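Local structure of putative peptidyl-arginine deiminase family protein (Campylobacter jejuni subsp. jejuni serotype O:2, 6B10) at residues Gly92-Val97 and Leu105-Asn110; Val124-Phe129 and Glu135-Val140; Leu251-Pro256 and Ala271-Ile276; Leu280-Tyr285 and Lys295-Ala300. The protein probably acts as an agmatine deiminase, hydrolysing agmatine to N-carbamoylputrescine in polyamine biosynthesis. One frame throughout, in Å; residues are numbered along the deposited sequence.

Interaction 1 of 4, residues Gly92-Val97 and Leu105-Asn110. With K (potassium ion), chain E.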
loop_
_atom_site.group_PDB
_atom_site.type_symbol
_atom_site.label_atom_id
_atom_site.label_comp_id
_atom_site.label_asym_id
_atom_site.label_seq_id
_atom_site.Cartn_x
_atom_site.Cartn_y
_atom_site.Cartn_z
ATOM N N GLY A 92 -2.090 -7.052 -6.512
ATOM C CA GLY A 92 -3.183 -6.331 -7.178
ATOM C C GLY A 92 -2.761 -5.484 -8.372
ATOM O O GLY A 92 -1.591 -5.134 -8.525
ATOM N N ALA A 93 -3.728 -5.151 -9.220
ATOM C CA ALA A 93 -3.468 -4.338 -10.407
ATOM C C ALA A 93 -3.200 -2.882 -10.026
ATOM O O ALA A 93 -3.852 -2.346 -9.127
ATOM C CB ALA A 93 -4.648 -4.415 -11.360
ATOM N N ILE A 94 -2.259 -2.249 -10.723
ATOM C CA ILE A 94 -1.848 -0.872 -10.420
ATOM C C ILE A 94 -2.270 0.075 -11.544
ATOM O O ILE A 94 -1.899 -0.130 -12.693
ATOM C CB ILE A 94 -0.320 -0.790 -10.195
ATOM C CG1 ILE A 94 0.063 -1.514 -8.904
ATOM C CG2 ILE A 94 0.152 0.655 -10.111
ATOM C CD1 ILE A 94 1.532 -1.867 -8.821
ATOM N N ASP A 95 -3.037 1.108 -11.204
ATOM C CA ASP A 95 -3.502 2.087 -12.190
ATOM C C ASP A 95 -2.433 3.088 -12.591
ATOM O O ASP A 95 -1.658 3.545 -11.751
ATOM C CB ASP A 95 -4.705 2.884 -11.658
ATOM C CG ASP A 95 -5.984 2.069 -11.612
ATOM O OD1 ASP A 95 -6.121 1.096 -12.388
ATOM O OD2 ASP A 95 -6.869 2.419 -10.801
ATOM N N ILE A 96 -2.416 3.425 -13.883
ATOM C CA ILE A 96 -1.731 4.611 -14.396
ATOM C C ILE A 96 -2.715 5.376 -15.263
ATOM O O ILE A 96 -3.750 4.836 -15.651
ATOM C CB ILE A 96 -0.484 4.266 -15.237
ATOM C CG1 ILE A 96 -0.814 3.234 -16.329
ATOM C CG2 ILE A 96 0.631 3.749 -14.342
ATOM C CD1 ILE A 96 0.207 3.183 -17.446
ATOM N N VAL A 97 -2.408 6.633 -15.546
ATOM C CA VAL A 97 -3.134 7.376 -16.568
ATOM C C VAL A 97 -2.331 7.219 -17.855
ATOM O O VAL A 97 -1.155 7.577 -17.907
ATOM C CB VAL A 97 -3.291 8.871 -16.223
ATOM C CG1 VAL A 97 -4.258 9.540 -17.191
ATOM C CG2 VAL A 97 -3.796 9.054 -14.794
ATOM N N LEU A 105 -2.343 -1.967 -14.699
ATOM C CA LEU A 105 -1.176 -2.753 -15.067
ATOM C C LEU A 105 -1.102 -3.988 -14.181
ATOM O O LEU A 105 -1.343 -3.910 -12.973
ATOM C CB LEU A 105 0.103 -1.921 -14.910
ATOM C CG LEU A 105 0.108 -0.519 -15.527
ATOM C CD1 LEU A 105 1.458 0.138 -15.299
ATOM C CD2 LEU A 105 -0.220 -0.549 -17.011
ATOM N N ASP A 106 -0.775 -5.124 -14.790
ATOM C CA ASP A 106 -0.611 -6.386 -14.073
ATOM C C ASP A 106 0.849 -6.801 -14.218
ATOM O O ASP A 106 1.254 -7.362 -15.233
ATOM C CB ASP A 106 -1.565 -7.453 -14.639
ATOM C CG ASP A 106 -1.447 -8.809 -13.938
ATOM O OD1 ASP A 106 -0.874 -8.895 -12.829
ATOM O OD2 ASP A 106 -1.937 -9.807 -14.507
ATOM N N PHE A 107 1.641 -6.482 -13.200
ATOM C CA PHE A 107 3.040 -6.891 -13.146
ATOM C C PHE A 107 3.127 -8.360 -12.757
ATOM O O PHE A 107 2.203 -8.899 -12.150
ATOM C CB PHE A 107 3.796 -6.028 -12.141
ATOM C CG PHE A 107 3.931 -4.598 -12.568
ATOM C CD1 PHE A 107 2.938 -3.670 -12.273
ATOM C CD2 PHE A 107 5.045 -4.181 -13.284
ATOM C CE1 PHE A 107 3.061 -2.350 -12.680
ATOM C CE2 PHE A 107 5.174 -2.866 -13.687
ATOM C CZ PHE A 107 4.181 -1.947 -13.383
ATOM N N THR A 108 4.224 -9.016 -13.105
ATOM C CA THR A 108 4.382 -10.423 -12.759
ATOM C C THR A 108 4.835 -10.546 -11.303
ATOM O O THR A 108 5.754 -9.854 -10.869
ATOM C CB THR A 108 5.348 -11.141 -13.718
ATOM O OG1 THR A 108 6.599 -10.446 -13.765
ATOM C CG2 THR A 108 4.749 -11.187 -15.122
ATOM N N PHE A 109 4.164 -11.413 -10.551
ATOM C CA PHE A 109 4.418 -11.567 -9.125
ATOM C C PHE A 109 4.814 -12.993 -8.778
ATOM O O PHE A 109 4.168 -13.947 -9.217
ATOM C CB PHE A 109 3.172 -11.194 -8.328
ATOM C CG PHE A 109 3.287 -11.468 -6.861
ATOM C CD1 PHE A 109 4.168 -10.736 -6.079
ATOM C CD2 PHE A 109 2.515 -12.453 -6.260
ATOM C CE1 PHE A 109 4.283 -10.984 -4.723
ATOM C CE2 PHE A 109 2.623 -12.707 -4.903
ATOM C CZ PHE A 109 3.509 -11.971 -4.132
ATOM N N ASN A 110 5.866 -13.121 -7.970
ATOM C CA ASN A 110 6.309 -14.412 -7.445
ATOM C C ASN A 110 6.405 -14.380 -5.926
ATOM O O ASN A 110 5.658 -15.073 -5.236
ATOM C CB ASN A 110 7.669 -14.793 -8.031
ATOM C CG ASN A 110 7.698 -14.723 -9.546
ATOM O OD1 ASN A 110 8.606 -14.128 -10.127
ATOM N ND2 ASN A 110 6.707 -15.328 -10.196
HETATM K K K E . 0.449 -8.901 -10.348
HETATM O O HOH W 1 2.595 -7.745 -8.597
#
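Ala93 meets the second segment where its CA approaches Leu105 O at 3.4 Å in a CA-H...O contact, with CB grazing the same oxygen. One residue on, Ile94 makes both backbone bonds of an antiparallel hydrogen-bonded pair. Its N donates to Leu105 O (2.9 Å) in the carbonyl plane and nearly straight, at 166°, while Ile94 O takes Leu105 N from above its carbonyl plane. The Ile94 and Leu105 side chains share one sheet face. Ile94 carries CG1 beside its backbone N, and CD1 ends obliquely near the Phe107 ring, 4.1 Å from CD1 of Phe107. Asp95 turns off the other way, to a salt bridge with Arg333. Ile96 holds CG1 between its backbone N and carbonyl carbon (chi1 51°); the branch then crosses Leu105 at about a right angle, CD1 lying 3.8 Å from Leu105 CD2, and CG2 touches Leu105 CD1. Both Leu105 methyls are thus engaged by one isoleucine, and helix 175-186 packs on both residues, Ile185 against Leu105 and Phe186 against Ile96. Beyond the pair, the second strand binds potassium. Asp106 OD1 lies 2.8 Å and Phe107 O 2.5 Å from the potassium ion, whose other ligands are a water and Phe91 O. What results is a beta hairpin, strands 94-98 and 101-108, with an oxygen-lined potassium site beside it.

Interaction 2 of 4, residues Val124-Phe129 and Glu135-Val140. With PO4 (phosphate ion), chain C.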
loop_
_atom_site.group_PDB
_atom_site.type_symbol
_atom_site.label_atom_id
_atom_site.label_comp_id
_atom_site.label_asym_id
_atom_site.label_seq_id
_atom_site.Cartn_x
_atom_site.Cartn_y
_atom_site.Cartn_z
ATOM N N VAL A 124 -6.296 -14.162 -10.011
ATOM C CA VAL A 124 -7.273 -13.265 -9.355
ATOM C C VAL A 124 -7.545 -11.984 -10.154
ATOM O O VAL A 124 -8.700 -11.593 -10.342
ATOM C CB VAL A 124 -6.834 -12.871 -7.913
ATOM C CG1 VAL A 124 -7.678 -11.722 -7.370
ATOM C CG2 VAL A 124 -6.930 -14.056 -6.960
ATOM N N ASN A 125 -6.482 -11.333 -10.613
ATOM C CA ASN A 125 -6.618 -10.095 -11.377
ATOM C C ASN A 125 -7.329 -10.270 -12.722
ATOM O O ASN A 125 -8.112 -9.410 -13.130
ATOM C CB ASN A 125 -5.246 -9.463 -11.613
ATOM C CG ASN A 125 -4.624 -8.930 -10.337
ATOM O OD1 ASN A 125 -5.114 -7.959 -9.750
ATOM N ND2 ASN A 125 -3.539 -9.564 -9.897
ATOM N N SER A 126 -7.039 -11.368 -13.415
ATOM C CA SER A 126 -7.679 -11.648 -14.704
ATOM C C SER A 126 -9.176 -11.843 -14.525
ATOM O O SER A 126 -9.970 -11.225 -15.237
ATOM C CB SER A 126 -7.071 -12.881 -15.370
ATOM O OG SER A 126 -5.743 -12.620 -15.783
ATOM N N LYS A 127 -9.547 -12.690 -13.565
ATOM C CA LYS A 127 -10.958 -12.942 -13.263
ATOM C C LYS A 127 -11.644 -11.615 -12.991
ATOM O O LYS A 127 -12.669 -11.302 -13.584
ATOM C CB LYS A 127 -11.188 -13.848 -12.034
ATOM C CG LYS A 127 -10.062 -14.761 -11.560
ATOM C CD LYS A 127 -9.899 -16.018 -12.392
ATOM C CE LYS A 127 -9.383 -17.155 -11.520
ATOM N NZ LYS A 127 -9.112 -18.397 -12.289
ATOM N N LEU A 128 -11.057 -10.844 -12.080
ATOM C CA LEU A 128 -11.646 -9.597 -11.610
ATOM C C LEU A 128 -11.910 -8.636 -12.756
ATOM O O LEU A 128 -12.992 -8.058 -12.854
ATOM C CB LEU A 128 -10.716 -8.938 -10.585
ATOM C CG LEU A 128 -11.174 -7.614 -9.965
ATOM C CD1 LEU A 128 -12.451 -7.798 -9.162
ATOM C CD2 LEU A 128 -10.074 -7.023 -9.090
ATOM N N PHE A 129 -10.910 -8.474 -13.615
ATOM C CA PHE A 129 -10.988 -7.514 -14.710
ATOM C C PHE A 129 -11.839 -8.031 -15.867
ATOM O O PHE A 129 -12.552 -7.256 -16.509
ATOM C CB PHE A 129 -9.580 -7.114 -15.179
ATOM C CG PHE A 129 -9.018 -5.936 -14.432
ATOM C CD1 PHE A 129 -8.568 -6.075 -13.128
ATOM C CD2 PHE A 129 -8.978 -4.683 -15.018
ATOM C CE1 PHE A 129 -8.070 -4.986 -12.429
ATOM C CE2 PHE A 129 -8.481 -3.592 -14.328
ATOM C CZ PHE A 129 -8.029 -3.743 -13.030
ATOM N N GLU A 135 -12.747 -5.097 -18.539
ATOM C CA GLU A 135 -11.764 -4.088 -18.878
ATOM C C GLU A 135 -10.481 -4.785 -19.303
ATOM O O GLU A 135 -10.203 -5.901 -18.861
ATOM C CB GLU A 135 -11.527 -3.212 -17.642
ATOM C CG GLU A 135 -10.653 -1.987 -17.853
ATOM C CD GLU A 135 -10.459 -1.186 -16.572
ATOM O OE1 GLU A 135 -11.449 -0.979 -15.832
ATOM O OE2 GLU A 135 -9.317 -0.752 -16.311
ATOM N N GLU A 136 -9.702 -4.132 -20.164
ATOM C CA GLU A 136 -8.415 -4.679 -20.600
ATOM C C GLU A 136 -7.424 -4.576 -19.444
ATOM O O GLU A 136 -7.406 -3.582 -18.724
ATOM C CB GLU A 136 -7.870 -3.933 -21.826
ATOM C CG GLU A 136 -8.813 -3.869 -23.031
ATOM C CD GLU A 136 -8.617 -5.000 -24.029
ATOM O OE1 GLU A 136 -8.284 -6.133 -23.613
ATOM O OE2 GLU A 136 -8.810 -4.752 -25.240
ATOM N N LEU A 137 -6.619 -5.613 -19.263
ATOM C CA LEU A 137 -5.646 -5.668 -18.186
ATOM C C LEU A 137 -4.248 -5.806 -18.788
ATOM O O LEU A 137 -3.827 -6.909 -19.139
ATOM C CB LEU A 137 -5.966 -6.854 -17.273
ATOM C CG LEU A 137 -5.073 -7.077 -16.052
ATOM C CD1 LEU A 137 -5.228 -5.942 -15.049
ATOM C CD2 LEU A 137 -5.387 -8.417 -15.405
ATOM N N LYS A 138 -3.535 -4.687 -18.916
ATOM C CA LYS A 138 -2.223 -4.686 -19.562
ATOM C C LYS A 138 -1.171 -5.406 -18.726
ATOM O O LYS A 138 -0.792 -4.935 -17.654
ATOM C CB LYS A 138 -1.748 -3.260 -19.845
ATOM C CG LYS A 138 -0.520 -3.204 -20.749
ATOM C CD LYS A 138 0.240 -1.892 -20.616
ATOM C CE LYS A 138 -0.552 -0.700 -21.132
ATOM N NZ LYS A 138 -0.684 -0.696 -22.617
ATOM N N LYS A 139 -0.688 -6.537 -19.232
ATOM C CA LYS A 139 0.357 -7.301 -18.558
ATOM C C LYS A 139 1.714 -6.666 -18.843
ATOM O O LYS A 139 2.042 -6.397 -19.997
ATOM C CB LYS A 139 0.358 -8.758 -19.028
ATOM C CG LYS A 139 -0.990 -9.455 -18.903
ATOM N N VAL A 140 2.485 -6.408 -17.790
ATOM C CA VAL A 140 3.850 -5.912 -17.928
ATOM C C VAL A 140 4.790 -6.993 -17.418
ATOM O O VAL A 140 4.654 -7.443 -16.280
ATOM C CB VAL A 140 4.089 -4.612 -17.124
ATOM C CG1 VAL A 140 5.485 -4.065 -17.392
ATOM C CG2 VAL A 140 3.038 -3.559 -17.458
HETATM P P PO4 C . -1.918 0.273 -26.051
HETATM O O1 PO4 C . -0.488 -0.050 -26.419
HETATM O O2 PO4 C . -2.776 -0.955 -26.250
HETATM O O3 PO4 C . -2.421 1.400 -26.922
HETATM O O4 PO4 C . -1.980 0.694 -24.603
#
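The Phe129 ring has Leu137 CD1 over one face, 3.7 Å from the ring centroid and just 6° off the normal, a well-centred CH-pi contact. At its edge, near the ring plane, comes the Glu135 carboxylate: OE2 is 3.6 Å from Phe129 CE2, with the two planes turned 80° apart. Ring and glutamate chain run side by side in the same direction, and Glu135 CB also meets Phe129 CD2 (3.9 Å). The glutamate reaches along the ring because CG stands opposite its backbone N (chi1 -173°) and the chain stays extended beyond. Its carboxylate is gripped elsewhere, OE1 by Arg328 and OE2 by Arg333, two salt bridges that probably favour the charged form. Phe133 meets the Phe129 ring edge-to-face.

Leu137 divides its two methyls. While CD1 covers the ring, CD2 settles on the helix backbone, 3.7 Å from Asn125 O, and touches Asn125 CB and Ser126. Asn125 turns its amide elsewhere, ND2 bonding to Phe91 O. The backbones join once, Glu135 N donating to Phe129 O (3.0 Å) with the donor tilted from the carbonyl plane. Farther along, Lys138 NZ holds a phosphate ion, probably from the crystallisation liquor. Helix 120-133 here packs against the chain leading from it into strand 138-141, the second half of a beta-alpha-beta crossover between the parallel neighbours 101-108 and 138-141.

Interaction 3 of 4, residues Leu251-Pro256 and Ala271-Ile276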
loop_
_atom_site.group_PDB
_atom_site.type_symbol
_atom_site.label_atom_id
_atom_site.label_comp_id
_atom_site.label_asym_id
_atom_site.label_seq_id
_atom_site.Cartn_x
_atom_site.Cartn_y
_atom_site.Cartn_z
ATOM N N LEU A 251 8.123 14.545 7.562
ATOM C CA LEU A 251 7.260 14.385 8.726
ATOM C C LEU A 251 7.609 13.042 9.360
ATOM O O LEU A 251 7.666 12.029 8.670
ATOM C CB LEU A 251 5.786 14.447 8.297
ATOM C CG LEU A 251 4.688 14.423 9.370
ATOM C CD1 LEU A 251 3.454 15.202 8.918
ATOM C CD2 LEU A 251 4.290 12.994 9.734
ATOM N N GLU A 252 7.859 13.026 10.669
ATOM C CA GLU A 252 8.401 11.824 11.311
ATOM C C GLU A 252 7.313 10.943 11.899
ATOM O O GLU A 252 6.321 11.431 12.444
ATOM C CB GLU A 252 9.423 12.200 12.382
ATOM C CG GLU A 252 10.699 12.795 11.807
ATOM C CD GLU A 252 11.764 13.078 12.853
ATOM O OE1 GLU A 252 11.497 12.913 14.064
ATOM O OE2 GLU A 252 12.884 13.457 12.451
ATOM N N LEU A 253 7.513 9.639 11.776
ATOM C CA LEU A 253 6.589 8.643 12.299
ATOM C C LEU A 253 7.355 7.748 13.260
ATOM O O LEU A 253 7.879 6.722 12.850
ATOM C CB LEU A 253 6.012 7.807 11.154
ATOM C CG LEU A 253 5.316 8.570 10.027
ATOM C CD1 LEU A 253 5.023 7.634 8.863
ATOM C CD2 LEU A 253 4.038 9.243 10.522
ATOM N N PRO A 254 7.443 8.142 14.546
ATOM C CA PRO A 254 8.224 7.352 15.499
ATOM C C PRO A 254 7.614 5.984 15.740
ATOM O O PRO A 254 6.441 5.884 16.072
ATOM C CB PRO A 254 8.181 8.192 16.781
ATOM C CG PRO A 254 6.968 9.055 16.636
ATOM C CD PRO A 254 6.874 9.348 15.172
ATOM N N ILE A 255 8.410 4.936 15.575
ATOM C CA ILE A 255 7.902 3.577 15.747
ATOM C C ILE A 255 7.465 3.358 17.193
ATOM O O ILE A 255 8.007 3.982 18.108
ATOM C CB ILE A 255 8.930 2.498 15.317
ATOM C CG1 ILE A 255 10.179 2.509 16.204
ATOM C CG2 ILE A 255 9.295 2.680 13.847
ATOM C CD1 ILE A 255 11.197 1.435 15.853
ATOM N N PRO A 256 6.456 2.501 17.406
ATOM C CA PRO A 256 6.010 2.265 18.767
ATOM C C PRO A 256 7.026 1.427 19.542
ATOM O O PRO A 256 8.013 0.965 18.967
ATOM C CB PRO A 256 4.703 1.495 18.575
ATOM C CG PRO A 256 4.881 0.780 17.289
ATOM C CD PRO A 256 5.716 1.681 16.431
ATOM N N ALA A 271 3.867 3.986 8.800
ATOM C CA ALA A 271 3.941 4.326 7.375
ATOM C C ALA A 271 2.960 3.512 6.513
ATOM O O ALA A 271 2.642 3.906 5.389
ATOM C CB ALA A 271 5.367 4.157 6.860
ATOM N N ASN A 272 2.462 2.398 7.040
ATOM C CA ASN A 272 1.536 1.532 6.301
ATOM C C ASN A 272 0.078 2.019 6.380
ATOM O O ASN A 272 -0.853 1.219 6.544
ATOM C CB ASN A 272 1.654 0.099 6.826
ATOM C CG ASN A 272 1.566 -0.939 5.728
ATOM O OD1 ASN A 272 0.628 -1.725 5.680
ATOM N ND2 ASN A 272 2.552 -0.951 4.845
ATOM N N PHE A 273 -0.112 3.334 6.262
ATOM C CA PHE A 273 -1.443 3.928 6.179
ATOM C C PHE A 273 -1.999 3.809 4.762
ATOM O O PHE A 273 -1.302 3.366 3.848
ATOM C CB PHE A 273 -1.444 5.397 6.650
ATOM C CG PHE A 273 -0.329 6.251 6.086
ATOM C CD1 PHE A 273 -0.179 6.444 4.711
ATOM C CD2 PHE A 273 0.541 6.918 6.942
ATOM C CE1 PHE A 273 0.833 7.252 4.211
ATOM C CE2 PHE A 273 1.553 7.727 6.443
ATOM C CZ PHE A 273 1.696 7.898 5.076
ATOM N N VAL A 274 -3.258 4.197 4.578
ATOM C CA VAL A 274 -3.856 4.176 3.255
ATOM C C VAL A 274 -4.748 5.385 3.030
ATOM O O VAL A 274 -5.603 5.689 3.848
ATOM C CB VAL A 274 -4.623 2.854 2.976
ATOM C CG1 VAL A 274 -5.633 2.553 4.061
ATOM C CG2 VAL A 274 -5.301 2.900 1.610
ATOM N N PHE A 275 -4.519 6.086 1.922
ATOM C CA PHE A 275 -5.386 7.187 1.530
ATOM C C PHE A 275 -6.640 6.635 0.869
ATOM O O PHE A 275 -6.572 5.676 0.089
ATOM C CB PHE A 275 -4.696 8.121 0.547
ATOM C CG PHE A 275 -3.764 9.116 1.181
ATOM C CD1 PHE A 275 -4.261 10.267 1.782
ATOM C CD2 PHE A 275 -2.385 8.930 1.127
ATOM C CE1 PHE A 275 -3.401 11.199 2.339
ATOM C CE2 PHE A 275 -1.520 9.861 1.680
ATOM C CZ PHE A 275 -2.030 10.995 2.288
ATOM N N ILE A 276 -7.772 7.245 1.206
ATOM C CA ILE A 276 -9.049 7.004 0.551
ATOM C C ILE A 276 -9.721 8.354 0.405
ATOM O O ILE A 276 -9.191 9.366 0.870
ATOM C CB ILE A 276 -9.934 6.039 1.354
ATOM C CG1 ILE A 276 -10.156 6.566 2.778
ATOM C CG2 ILE A 276 -9.297 4.651 1.382
ATOM C CD1 ILE A 276 -11.272 5.871 3.526
#
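Leu253 brings one methyl, CD1, to the turn at Ala271; the side-chain touches are apolar, and all of the contact passes through that methyl. Leu253 CD1 sits 3.8 Å from Ala271 CA, with Ala271 CB close by. Toward the ring, Leu253 CD1 comes obliquely to Phe273 CE2, at 4.2 Å. The leucine gets there by carrying CG beside its own backbone N (chi1 -56°), which directs the branch out of strand 249-254.

Polar bonding stays within the 271-276 loop or goes to residues outside the two segments. Within the loop, Phe273 N makes a weak bond to Ala271 O, and the same oxygen lies 3.7 Å above the plane of the Phe273 ring, over its centre. Arg213 NH1 donates to both Ala271 O and Phe273 O, so one guanidinium ties down the curve that presents the alanine and the ring. Leu253 is held by backbone bonding to His222 and Ile224 of the adjoining strand 219-224.

Three buried residues meeting through a methyl, a backbone CA and ring carbons gain by excluding water and have little directional preference. The contact fits two separately fixed pieces together; their precise positions are probably set largely by the polar bonds around it.

Interaction 4 of 4, residues Leu280-Tyr285 and Lys295-Ala300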
loop_
_atom_site.group_PDB
_atom_site.type_symbol
_atom_site.label_atom_id
_atom_site.label_comp_id
_atom_site.label_asym_id
_atom_site.label_seq_id
_atom_site.Cartn_x
_atom_site.Cartn_y
_atom_site.Cartn_z
ATOM N N LEU A 280 -7.520 9.517 5.582
ATOM C CA LEU A 280 -6.279 8.779 5.679
ATOM C C LEU A 280 -6.435 7.805 6.834
ATOM O O LEU A 280 -6.611 8.211 7.978
ATOM C CB LEU A 280 -5.110 9.728 5.942
ATOM C CG LEU A 280 -3.764 9.041 6.208
ATOM C CD1 LEU A 280 -3.320 8.207 5.018
ATOM C CD2 LEU A 280 -2.706 10.065 6.568
ATOM N N ILE A 281 -6.371 6.516 6.531
ATOM C CA ILE A 281 -6.577 5.495 7.545
ATOM C C ILE A 281 -5.211 5.047 8.041
ATOM O O ILE A 281 -4.407 4.525 7.276
ATOM C CB ILE A 281 -7.371 4.284 6.997
ATOM C CG1 ILE A 281 -8.577 4.740 6.166
ATOM C CG2 ILE A 281 -7.811 3.381 8.144
ATOM C CD1 ILE A 281 -9.552 5.647 6.885
ATOM N N VAL A 282 -4.950 5.259 9.327
ATOM C CA VAL A 282 -3.620 4.993 9.895
ATOM C C VAL A 282 -3.668 3.803 10.850
ATOM O O VAL A 282 -4.634 3.644 11.590
ATOM C CB VAL A 282 -3.030 6.241 10.609
ATOM C CG1 VAL A 282 -2.899 7.399 9.635
ATOM C CG2 VAL A 282 -3.875 6.683 11.800
ATOM N N PRO A 283 -2.624 2.962 10.837
ATOM C CA PRO A 283 -2.596 1.866 11.794
ATOM C C PRO A 283 -2.337 2.368 13.215
ATOM O O PRO A 283 -1.473 3.226 13.421
ATOM C CB PRO A 283 -1.440 0.983 11.304
ATOM C CG PRO A 283 -0.589 1.858 10.455
ATOM C CD PRO A 283 -1.439 2.987 9.961
ATOM N N PHE A 284 -3.120 1.863 14.161
ATOM C CA PHE A 284 -2.911 2.084 15.588
ATOM C C PHE A 284 -2.435 0.762 16.186
ATOM O O PHE A 284 -2.857 -0.318 15.752
ATOM C CB PHE A 284 -4.216 2.535 16.257
ATOM C CG PHE A 284 -4.439 4.036 16.272
ATOM C CD1 PHE A 284 -3.726 4.904 15.440
ATOM C CD2 PHE A 284 -5.399 4.581 17.119
ATOM C CE1 PHE A 284 -3.955 6.275 15.476
ATOM C CE2 PHE A 284 -5.637 5.950 17.154
ATOM C CZ PHE A 284 -4.916 6.799 16.331
ATOM N N TYR A 285 -1.546 0.847 17.168
ATOM C CA TYR A 285 -0.963 -0.338 17.813
ATOM C C TYR A 285 -1.122 -0.324 19.344
ATOM O O TYR A 285 -0.497 -1.125 20.052
ATOM C CB TYR A 285 0.512 -0.446 17.425
ATOM C CG TYR A 285 0.741 -0.548 15.926
ATOM C CD1 TYR A 285 0.342 -1.684 15.215
ATOM C CD2 TYR A 285 1.365 0.484 15.217
ATOM C CE1 TYR A 285 0.542 -1.784 13.844
ATOM C CE2 TYR A 285 1.573 0.392 13.844
ATOM C CZ TYR A 285 1.167 -0.746 13.161
ATOM O OH TYR A 285 1.377 -0.849 11.795
ATOM N N LYS A 295 -2.110 13.155 15.223
ATOM C CA LYS A 295 -2.146 14.622 15.311
ATOM C C LYS A 295 -1.215 15.253 14.286
ATOM O O LYS A 295 -1.580 16.214 13.612
ATOM C CB LYS A 295 -1.777 15.098 16.722
ATOM C CG LYS A 295 -2.807 14.704 17.761
ATOM C CD LYS A 295 -2.541 15.335 19.119
ATOM C CE LYS A 295 -1.257 14.825 19.733
ATOM N NZ LYS A 295 -1.259 15.032 21.211
ATOM N N ARG A 296 -0.021 14.683 14.159
ATOM C CA ARG A 296 0.987 15.174 13.225
ATOM C C ARG A 296 0.501 15.077 11.775
ATOM O O ARG A 296 0.528 16.072 11.035
ATOM C CB ARG A 296 2.282 14.381 13.411
ATOM C CG ARG A 296 3.550 15.096 12.993
ATOM C CD ARG A 296 4.776 14.295 13.431
ATOM N NE ARG A 296 5.192 14.610 14.796
ATOM C CZ ARG A 296 6.111 13.943 15.490
ATOM N NH1 ARG A 296 6.725 12.880 14.981
ATOM N NH2 ARG A 296 6.415 14.344 16.715
ATOM N N LEU A 297 0.029 13.895 11.378
ATOM C CA LEU A 297 -0.476 13.697 10.023
ATOM C C LEU A 297 -1.726 14.540 9.749
ATOM O O LEU A 297 -1.892 15.080 8.657
ATOM C CB LEU A 297 -0.786 12.220 9.776
ATOM C CG LEU A 297 0.403 11.272 9.594
ATOM C CD1 LEU A 297 -0.045 9.826 9.733
ATOM C CD2 LEU A 297 1.062 11.484 8.244
ATOM N N SER A 298 -2.597 14.632 10.752
ATOM C CA SER A 298 -3.838 15.391 10.662
ATOM C C SER A 298 -3.584 16.879 10.395
ATOM O O SER A 298 -4.189 17.476 9.498
ATOM C CB SER A 298 -4.641 15.205 11.959
ATOM O OG SER A 298 -5.837 15.948 11.942
ATOM N N LYS A 299 -2.684 17.474 11.166
ATOM C CA LYS A 299 -2.312 18.874 10.961
ATOM C C LYS A 299 -1.725 19.114 9.569
ATOM O O LYS A 299 -2.013 20.129 8.936
ATOM C CB LYS A 299 -1.317 19.325 12.030
ATOM C CG LYS A 299 -1.388 20.813 12.335
ATOM C CD LYS A 299 -0.584 21.200 13.571
ATOM C CE LYS A 299 -0.966 20.369 14.785
ATOM N NZ LYS A 299 -0.714 21.078 16.074
ATOM N N ALA A 300 -0.915 18.167 9.096
ATOM C CA ALA A 300 -0.260 18.271 7.790
ATOM C C ALA A 300 -1.194 17.989 6.618
ATOM O O ALA A 300 -0.845 18.264 5.473
ATOM C CB ALA A 300 0.941 17.332 7.728
#
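Leu297 carries CG beside its backbone N, opposite the carbonyl carbon (chi1 -74°), and a near-trans chi2 of 165° sends CD1 from the helix toward Leu280 and Val282 of the strand. Leu280 answers from the other side with CG opposite its backbone N (chi1 174°), which extends CD2 toward the helix. In Val282, CG1 lies opposite the carbonyl carbon, and this is the branch that touches.

The three side chains converge on a single methyl. Leu297 CD1 is 3.7 Å from Val282 CG1 and 4.1 Å from Leu280 CD2, so it nests between two residues that are two apart in the strand and face the same way. The approaches differ: Val282 and Leu297 slide past each other in opposite directions, whereas Leu280 crosses Leu297 at about a right angle.

Strand 279-284, helix 289-300 and strand 305-310 form a beta-alpha-beta unit, and this contact lays the helix across the sheet face that bears Leu280 and Val282. Ile306 of the parallel neighbour strand adds to that face, touching both residues, and Ile293 packs on Val282 one helical turn before Leu297.

All three residues are buried, and they meet through methyl carbons alone. Lys295, on the exposed side of the helix, pairs with Glu291. Arg296 and Leu297 both pack on Leu251 of strand 249-254, where Arg296 NH1 also bonds to the backbone oxygen of Glu252.

In the fold
The four contacts follow one another along the chain without interleaving and form two pairs on opposite sides of its centre. Interactions 1 and 2, with centres about 9 Å apart, share the sheet in which strands 101-108 and 138-141 are neighbours; Asp106 N to Lys138 O, at 2.9 Å, is a probable hydrogen bond between them. Interactions 3 and 4, about 7 Å apart by centres, reach one sheet, in which strands 274-276 and 279-284 are antiparallel neighbours, probably joined by Val274 O and Ile281 N. Between pairs, centres lie 23 to 33 Å apart, with no direct touch. The potassium site thus belongs to one region, and interactions 3 and 4 lie in another part of the same deiminase fold.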